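Local coordinates for hypothetical zinc-type alcohol dehydrogenase-like protein in PRE5-FET4 intergenic region (Saccharomyces cerevisiae, PDB 1PIW) that reduces a broad range of aromatic and aliphatic aldehydes to alcohols with NADPH, as a zinc-containing, medium-chain alcohol dehydrogenase working as a homodimer, at residues M1-Q13 with Q132-H144. Sequence-based numbering, arbitrary orientation.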
ATOM      1  N   MET A   1      -1.249  49.645  -6.568  1.00 76.19           N
ATOM      2  CA  MET A   1      -0.469  50.710  -5.884  1.00 78.02           C
ATOM      3  C   MET A   1       0.789  50.136  -5.265  1.00 77.15           C
ATOM      4  O   MET A   1       1.739  49.827  -5.976  1.00 76.86           O
ATOM      5  CB  MET A   1      -1.332  51.407  -4.820  1.00 80.50           C
ATOM      6  CG  MET A   1      -2.006  50.481  -3.804  1.00 83.71           C
ATOM      7  SD  MET A   1      -3.623  51.100  -3.211  1.00 84.89           S
ATOM      8  CE  MET A   1      -3.112  52.353  -1.990  1.00 86.72           C
ATOM      9  N   SER A   2       0.808  49.990  -3.947  1.00 77.09           N
ATOM     10  CA  SER A   2       1.983  49.442  -3.297  1.00 78.27           C
ATOM     11  C   SER A   2       1.695  48.327  -2.311  1.00 77.82           C
ATOM     12  O   SER A   2       0.554  48.109  -1.909  1.00 76.31           O
ATOM     13  CB  SER A   2       2.782  50.553  -2.611  1.00 79.82           C
ATOM     14  OG  SER A   2       3.578  51.254  -3.555  1.00 79.93           O
ATOM     15  N   TYR A   3       2.771  47.640  -1.933  1.00 78.65           N
ATOM     16  CA  TYR A   3       2.757  46.501  -1.017  1.00 79.75           C
ATOM     17  C   TYR A   3       1.647  46.373   0.016  1.00 79.63           C
ATOM     18  O   TYR A   3       1.306  45.260   0.433  1.00 81.79           O
ATOM     19  CB  TYR A   3       4.085  46.393  -0.256  1.00 80.94           C
ATOM     20  CG  TYR A   3       3.899  45.691   1.064  1.00 81.35           C
ATOM     21  CD1 TYR A   3       3.528  46.401   2.205  1.00 82.79           C
ATOM     22  CD2 TYR A   3       3.929  44.306   1.139  1.00 82.37           C
ATOM     23  CE1 TYR A   3       3.182  45.746   3.376  1.00 83.99           C
ATOM     24  CE2 TYR A   3       3.586  43.643   2.303  1.00 83.69           C
ATOM     25  CZ  TYR A   3       3.213  44.367   3.416  1.00 83.71           C
ATOM     26  OH  TYR A   3       2.871  43.701   4.569  1.00 85.80           O
ATOM     27  N   PRO A   4       1.096  47.488   0.490  1.00 76.93           N
ATOM     28  CA  PRO A   4       0.068  47.130   1.465  1.00 73.88           C
ATOM     29  C   PRO A   4      -1.281  46.766   0.873  1.00 71.15           C
ATOM     30  O   PRO A   4      -1.798  45.683   1.123  1.00 69.47           O
ATOM     31  CB  PRO A   4       0.015  48.355   2.366  1.00 74.97           C
ATOM     32  CG  PRO A   4       0.379  49.475   1.418  1.00 77.15           C
ATOM     33  CD  PRO A   4       1.525  48.887   0.642  1.00 76.49           C
ATOM     34  N   GLU A   5      -1.836  47.655   0.060  1.00 70.10           N
ATOM     35  CA  GLU A   5      -3.161  47.440  -0.511  1.00 69.13           C
ATOM     36  C   GLU A   5      -3.286  46.621  -1.788  1.00 67.14           C
ATOM     37  O   GLU A   5      -4.356  46.070  -2.065  1.00 66.65           O
ATOM     38  CB  GLU A   5      -3.858  48.794  -0.699  1.00 70.79           C
ATOM     39  CG  GLU A   5      -4.200  49.503   0.616  1.00 72.65           C
ATOM     40  CD  GLU A   5      -3.489  50.834   0.774  1.00 73.95           C
ATOM     41  OE1 GLU A   5      -2.245  50.867   0.656  1.00 74.49           O
ATOM     42  OE2 GLU A   5      -4.172  51.850   1.019  1.00 74.69           O
ATOM     43  N   LYS A   6      -2.213  46.540  -2.569  1.00 64.95           N
ATOM     44  CA  LYS A   6      -2.246  45.781  -3.817  1.00 62.27           C
ATOM     45  C   LYS A   6      -0.985  44.962  -4.018  1.00 61.71           C
ATOM     46  O   LYS A   6       0.111  45.403  -3.684  1.00 62.22           O
ATOM     47  CB  LYS A   6      -2.406  46.717  -5.017  1.00 59.90           C
ATOM     48  CG  LYS A   6      -3.731  46.612  -5.753  1.00 57.54           C
ATOM     49  CD  LYS A   6      -4.852  47.284  -4.983  1.00 57.00           C
ATOM     50  CE  LYS A   6      -6.104  47.493  -5.835  1.00 55.70           C
ATOM     51  NZ  LYS A   6      -6.848  46.237  -6.138  1.00 54.58           N
ATOM     52  N   PHE A   7      -1.151  43.761  -4.564  1.00 60.90           N
ATOM     53  CA  PHE A   7      -0.022  42.877  -4.859  1.00 59.08           C
ATOM     54  C   PHE A   7       0.074  42.819  -6.376  1.00 57.71           C
ATOM     55  O   PHE A   7      -0.942  42.915  -7.067  1.00 57.17           O
ATOM     56  CB  PHE A   7      -0.272  41.456  -4.334  1.00 58.06           C
ATOM     57  CG  PHE A   7       0.064  41.257  -2.882  1.00 55.57           C
ATOM     58  CD1 PHE A   7      -0.221  40.050  -2.262  1.00 54.58           C
ATOM     59  CD2 PHE A   7       0.665  42.259  -2.137  1.00 55.91           C
ATOM     60  CE1 PHE A   7       0.084  39.840  -0.929  1.00 54.69           C
ATOM     61  CE2 PHE A   7       0.974  42.057  -0.800  1.00 56.19           C
ATOM     62  CZ  PHE A   7       0.682  40.843  -0.196  1.00 56.10           C
ATOM     63  N   GLU A   8       1.282  42.673  -6.903  1.00 56.08           N
ATOM     64  CA  GLU A   8       1.430  42.588  -8.344  1.00 54.72           C
ATOM     65  C   GLU A   8       2.027  41.241  -8.701  1.00 54.15           C
ATOM     66  O   GLU A   8       2.744  40.650  -7.901  1.00 54.55           O
ATOM     67  CB  GLU A   8       2.318  43.709  -8.864  1.00 54.89           C
ATOM     68  CG  GLU A   8       2.297  43.808 -10.371  1.00 56.89           C
ATOM     69  CD  GLU A   8       3.049  45.007 -10.894  1.00 57.55           C
ATOM     70  OE1 GLU A   8       4.239  45.171 -10.549  1.00 57.92           O
ATOM     71  OE2 GLU A   8       2.444  45.780 -11.659  1.00 57.93           O
ATOM     72  N   GLY A   9       1.719  40.741  -9.893  1.00 53.11           N
ATOM     73  CA  GLY A   9       2.258  39.456 -10.293  1.00 51.70           C
ATOM     74  C   GLY A   9       1.984  39.035 -11.723  1.00 50.18           C
ATOM     75  O   GLY A   9       1.133  39.602 -12.398  1.00 50.71           O
ATOM     76  N   ILE A  10       2.722  38.034 -12.188  1.00 48.34           N
ATOM     77  CA  ILE A  10       2.552  37.516 -13.532  1.00 46.22           C
ATOM     78  C   ILE A  10       1.418  36.503 -13.444  1.00 46.18           C
ATOM     79  O   ILE A  10       1.630  35.360 -13.048  1.00 45.16           O
ATOM     80  CB  ILE A  10       3.825  36.823 -13.992  1.00 45.19           C
ATOM     81  CG1 ILE A  10       5.033  37.667 -13.591  1.00 43.08           C
ATOM     82  CG2 ILE A  10       3.790  36.621 -15.492  1.00 45.68           C
ATOM     83  CD1 ILE A  10       4.965  39.086 -14.078  1.00 42.42           C
ATOM     84  N   ALA A  11       0.214  36.927 -13.820  1.00 46.65           N
ATOM     85  CA  ALA A  11      -0.966  36.069 -13.721  1.00 45.80           C
ATOM     86  C   ALA A  11      -1.598  35.531 -14.998  1.00 43.87           C
ATOM     87  O   ALA A  11      -1.779  36.248 -15.978  1.00 44.28           O
ATOM     88  CB  ALA A  11      -2.029  36.790 -12.911  1.00 47.71           C
ATOM     89  N   ILE A  12      -1.957  34.255 -14.946  1.00 42.72           N
ATOM     90  CA  ILE A  12      -2.612  33.562 -16.052  1.00 42.68           C
ATOM     91  C   ILE A  12      -3.943  34.277 -16.336  1.00 43.63           C
ATOM     92  O   ILE A  12      -4.753  34.454 -15.425  1.00 43.19           O
ATOM     93  CB  ILE A  12      -2.956  32.098 -15.669  1.00 39.96           C
ATOM     94  CG1 ILE A  12      -1.783  31.420 -14.956  1.00 36.13           C
ATOM     95  CG2 ILE A  12      -3.367  31.340 -16.894  1.00 40.85           C
ATOM     96  CD1 ILE A  12      -0.544  31.303 -15.760  1.00 33.17           C
ATOM     97  N   GLN A  13      -4.180  34.666 -17.589  1.00 44.82           N
ATOM     98  CA  GLN A  13      -5.419  35.369 -17.949  1.00 44.10           C
ATOM     99  C   GLN A  13      -6.541  34.481 -18.492  1.00 43.89           C
ATOM    100  O   GLN A  13      -7.695  34.898 -18.502  1.00 42.66           O
ATOM    101  CB  GLN A  13      -5.116  36.468 -18.959  1.00 43.65           C
ATOM    102  CG  GLN A  13      -3.993  37.373 -18.530  1.00 43.22           C
ATOM    103  CD  GLN A  13      -4.322  38.146 -17.277  1.00 43.01           C
ATOM    104  OE1 GLN A  13      -3.428  38.584 -16.557  1.00 44.14           O
ATOM    105  NE2 GLN A  13      -5.606  38.327 -17.014  1.00 41.75           N
ATOM    106  N   GLN A 132      -3.445  33.247  -3.948  1.00 31.72           N
ATOM    107  CA  GLN A 132      -2.666  33.720  -5.083  1.00 31.81           C
ATOM    108  C   GLN A 132      -1.161  33.479  -4.948  1.00 34.46           C
ATOM    109  O   GLN A 132      -0.712  32.345  -5.032  1.00 35.39           O
ATOM    110  CB  GLN A 132      -2.941  35.205  -5.305  1.00 30.34           C
ATOM    111  CG  GLN A 132      -4.327  35.497  -5.780  1.00 30.14           C
ATOM    112  CD  GLN A 132      -4.606  34.833  -7.105  1.00 33.67           C
ATOM    113  OE1 GLN A 132      -3.815  34.953  -8.043  1.00 37.61           O
ATOM    114  NE2 GLN A 132      -5.733  34.136  -7.201  1.00 33.67           N
ATOM    115  N   GLY A 133      -0.394  34.560  -4.773  1.00 38.17           N
ATOM    116  CA  GLY A 133       1.061  34.507  -4.626  1.00 38.15           C
ATOM    117  C   GLY A 133       1.878  33.508  -5.439  1.00 37.36           C
ATOM    118  O   GLY A 133       1.336  32.578  -6.032  1.00 38.47           O
ATOM    119  N   GLY A 134       3.198  33.692  -5.443  1.00 35.99           N
ATOM    120  CA  GLY A 134       4.082  32.809  -6.191  1.00 34.09           C
ATOM    121  C   GLY A 134       4.915  33.590  -7.202  1.00 33.97           C
ATOM    122  O   GLY A 134       6.022  34.060  -6.902  1.00 32.85           O
ATOM    123  N   TYR A 135       4.394  33.717  -8.418  1.00 33.00           N
ATOM    124  CA  TYR A 135       5.084  34.483  -9.442  1.00 33.22           C
ATOM    125  C   TYR A 135       4.664  35.931  -9.208  1.00 34.40           C
ATOM    126  O   TYR A 135       4.137  36.585 -10.107  1.00 35.55           O
ATOM    127  CB  TYR A 135       4.646  34.071 -10.854  1.00 32.15           C
ATOM    128  CG  TYR A 135       4.934  32.645 -11.264  1.00 30.37           C
ATOM    129  CD1 TYR A 135       5.470  31.730 -10.367  1.00 30.12           C
ATOM    130  CD2 TYR A 135       4.620  32.200 -12.546  1.00 28.90           C
ATOM    131  CE1 TYR A 135       5.680  30.417 -10.731  1.00 29.80           C
ATOM    132  CE2 TYR A 135       4.824  30.883 -12.917  1.00 29.26           C
ATOM    133  CZ  TYR A 135       5.353  29.993 -12.000  1.00 29.74           C
ATOM    134  OH  TYR A 135       5.523  28.667 -12.327  1.00 29.75           O
ATOM    135  N   ALA A 136       4.876  36.432  -7.998  1.00 34.45           N
ATOM    136  CA  ALA A 136       4.497  37.797  -7.696  1.00 34.31           C
ATOM    137  C   ALA A 136       5.518  38.431  -6.776  1.00 35.58           C
ATOM    138  O   ALA A 136       6.504  37.803  -6.426  1.00 35.25           O
ATOM    139  CB  ALA A 136       3.134  37.818  -7.068  1.00 34.45           C
ATOM    140  N   ASN A 137       5.270  39.675  -6.381  1.00 37.06           N
ATOM    141  CA  ASN A 137       6.178  40.412  -5.515  1.00 38.82           C
ATOM    142  C   ASN A 137       5.983  40.137  -4.022  1.00 40.12           C
ATOM    143  O   ASN A 137       6.914  40.312  -3.226  1.00 40.53           O
ATOM    144  CB  ASN A 137       6.042  41.912  -5.789  1.00 40.84           C
ATOM    145  CG  ASN A 137       4.615  42.420  -5.615  1.00 43.01           C
ATOM    146  OD1 ASN A 137       4.351  43.616  -5.744  1.00 42.36           O
ATOM    147  ND2 ASN A 137       3.691  41.512  -5.323  1.00 45.37           N
ATOM    148  N   TYR A 138       4.779  39.711  -3.646  1.00 40.38           N
ATOM    149  CA  TYR A 138       4.471  39.404  -2.252  1.00 40.77           C
ATOM    150  C   TYR A 138       3.495  38.243  -2.119  1.00 39.73           C
ATOM    151  O   TYR A 138       2.657  38.005  -2.987  1.00 39.61           O
ATOM    152  CB  TYR A 138       3.843  40.607  -1.538  1.00 43.06           C
ATOM    153  CG  TYR A 138       4.707  41.830  -1.458  1.00 45.71           C
ATOM    154  CD1 TYR A 138       4.541  42.873  -2.353  1.00 46.80           C
ATOM    155  CD2 TYR A 138       5.706  41.939  -0.496  1.00 48.75           C
ATOM    156  CE1 TYR A 138       5.347  44.001  -2.301  1.00 49.31           C
ATOM    157  CE2 TYR A 138       6.523  43.067  -0.432  1.00 50.68           C
ATOM    158  CZ  TYR A 138       6.339  44.094  -1.343  1.00 50.67           C
ATOM    159  OH  TYR A 138       7.158  45.204  -1.318  1.00 51.86           O
ATOM    160  N   VAL A 139       3.604  37.529  -1.008  1.00 38.49           N
ATOM    161  CA  VAL A 139       2.703  36.428  -0.732  1.00 37.74           C
ATOM    162  C   VAL A 139       2.305  36.595   0.726  1.00 37.00           C
ATOM    163  O   VAL A 139       3.127  36.966   1.558  1.00 35.02           O
ATOM    164  CB  VAL A 139       3.376  35.057  -0.962  1.00 36.83           C
ATOM    165  CG1 VAL A 139       4.396  34.781   0.120  1.00 39.33           C
ATOM    166  CG2 VAL A 139       2.329  33.972  -0.998  1.00 35.11           C
ATOM    167  N   ARG A 140       1.033  36.356   1.016  1.00 37.46           N
ATOM    168  CA  ARG A 140       0.497  36.484   2.364  1.00 38.36           C
ATOM    169  C   ARG A 140       0.177  35.091   2.854  1.00 38.18           C
ATOM    170  O   ARG A 140      -0.743  34.449   2.344  1.00 38.63           O
ATOM    171  CB  ARG A 140      -0.766  37.337   2.331  1.00 39.97           C
ATOM    172  CG  ARG A 140      -1.475  37.477   3.657  1.00 43.09           C
ATOM    173  CD  ARG A 140      -2.264  38.775   3.687  1.00 42.64           C
ATOM    174  NE  ARG A 140      -1.372  39.912   3.523  1.00 42.64           N
ATOM    175  CZ  ARG A 140      -1.774  41.122   3.164  1.00 44.16           C
ATOM    176  NH1 ARG A 140      -3.058  41.344   2.928  1.00 45.32           N
ATOM    177  NH2 ARG A 140      -0.896  42.105   3.053  1.00 43.93           N
ATOM    178  N   VAL A 141       0.932  34.633   3.852  1.00 37.92           N
ATOM    179  CA  VAL A 141       0.775  33.283   4.374  1.00 38.61           C
ATOM    180  C   VAL A 141       0.805  33.148   5.889  1.00 39.48           C
ATOM    181  O   VAL A 141       1.641  33.752   6.555  1.00 40.22           O
ATOM    182  CB  VAL A 141       1.885  32.379   3.817  1.00 37.96           C
ATOM    183  CG1 VAL A 141       1.617  30.934   4.166  1.00 36.98           C
ATOM    184  CG2 VAL A 141       1.996  32.570   2.330  1.00 38.37           C
ATOM    185  N   HIS A 142      -0.106  32.333   6.417  1.00 40.05           N
ATOM    186  CA  HIS A 142      -0.190  32.055   7.852  1.00 40.68           C
ATOM    187  C   HIS A 142       1.198  31.546   8.278  1.00 40.68           C
ATOM    188  O   HIS A 142       1.759  30.653   7.638  1.00 41.22           O
ATOM    189  CB  HIS A 142      -1.268  30.990   8.067  1.00 41.90           C
ATOM    190  CG  HIS A 142      -1.431  30.542   9.483  1.00 42.99           C
ATOM    191  ND1 HIS A 142      -0.378  30.103  10.252  1.00 44.74           N
ATOM    192  CD2 HIS A 142      -2.543  30.375  10.240  1.00 45.35           C
ATOM    193  CE1 HIS A 142      -0.833  29.683  11.422  1.00 45.95           C
ATOM    194  NE2 HIS A 142      -2.145  29.836  11.440  1.00 44.69           N
ATOM    195  N   GLU A 143       1.751  32.120   9.346  1.00 40.01           N
ATOM    196  CA  GLU A 143       3.092  31.764   9.824  1.00 38.14           C
ATOM    197  C   GLU A 143       3.399  30.289   9.994  1.00 36.69           C
ATOM    198  O   GLU A 143       4.539  29.876   9.822  1.00 36.54           O
ATOM    199  CB  GLU A 143       3.384  32.451  11.145  1.00 38.19           C
ATOM    200  CG  GLU A 143       2.540  31.939  12.276  1.00 42.63           C
ATOM    201  CD  GLU A 143       2.916  32.563  13.599  1.00 46.47           C
ATOM    202  OE1 GLU A 143       2.261  32.240  14.611  1.00 47.98           O
ATOM    203  OE2 GLU A 143       3.866  33.380  13.632  1.00 48.54           O
ATOM    204  N   HIS A 144       2.401  29.491  10.346  1.00 35.29           N
ATOM    205  CA  HIS A 144       2.652  28.077  10.537  1.00 35.69           C
ATOM    206  C   HIS A 144       3.239  27.434   9.303  1.00 37.54           C
ATOM    207  O   HIS A 144       3.904  26.408   9.400  1.00 38.06           O
ATOM    208  CB  HIS A 144       1.377  27.322  10.877  1.00 35.40           C
ATOM    209  CG  HIS A 144       1.574  25.839  10.971  1.00 36.48           C
ATOM    210  ND1 HIS A 144       1.960  25.210  12.135  1.00 38.18           N
ATOM    211  CD2 HIS A 144       1.499  24.869  10.031  1.00 36.14           C
ATOM    212  CE1 HIS A 144       2.114  23.918  11.907  1.00 36.35           C
ATOM    213  NE2 HIS A 144       1.841  23.685  10.638  1.00 35.89           N
TER
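In the GroES-like catalytic domain of this zinc alcohol dehydrogenase, a single antiparallel beta bridge joins G9 of the N-terminal strand 7-12 to the loop residue A136, just ahead of strand 138-142. It is a worked example of two sheets linked at one point: past the bridge the two strands diverge, their directions 113° apart. The amide of I10 donates to Y135 O (2.9 Å). That of N137 donates to E8 O (3.1 Å). These bonds flank G9 and A136, a non-hydrogen-bonded antiparallel pair whose CA atoms come within 3.8 Å. The N137 side chain folds back over this backbone, CG lying between its own N and carbonyl carbon (chi1 57°), and there OD1 receives a weak bond from E8 N.

Beyond the bridge, aromatic packing takes over. Y138 CB sits over one face of the F7 ring, 3.5 Å from its centroid, a CH-pi contact, while the two rings themselves barely overlap. Y3 comes to the Y138 ring edge-on, with CD2 above the ring centre and the planes at 65°, in a T-shaped pair. F7 CZ in turn lies over a face of the R140 guanidinium, 3.8 Å from NH2, whose charge is paired with D37.

The side chain of Y135, the centre of an inverse gamma turn, lies about 6 Å from that of C46, a ligand of the catalytic zinc, and its hydroxyl is hydrogen-bonded to D49. Directional backbone bonds thus fix the register at G9 and A136, while the Y3, F7 and Y138 cluster packs the start of strand 7-12 and the residues before it on the start of strand 138-142 by apolar contacts.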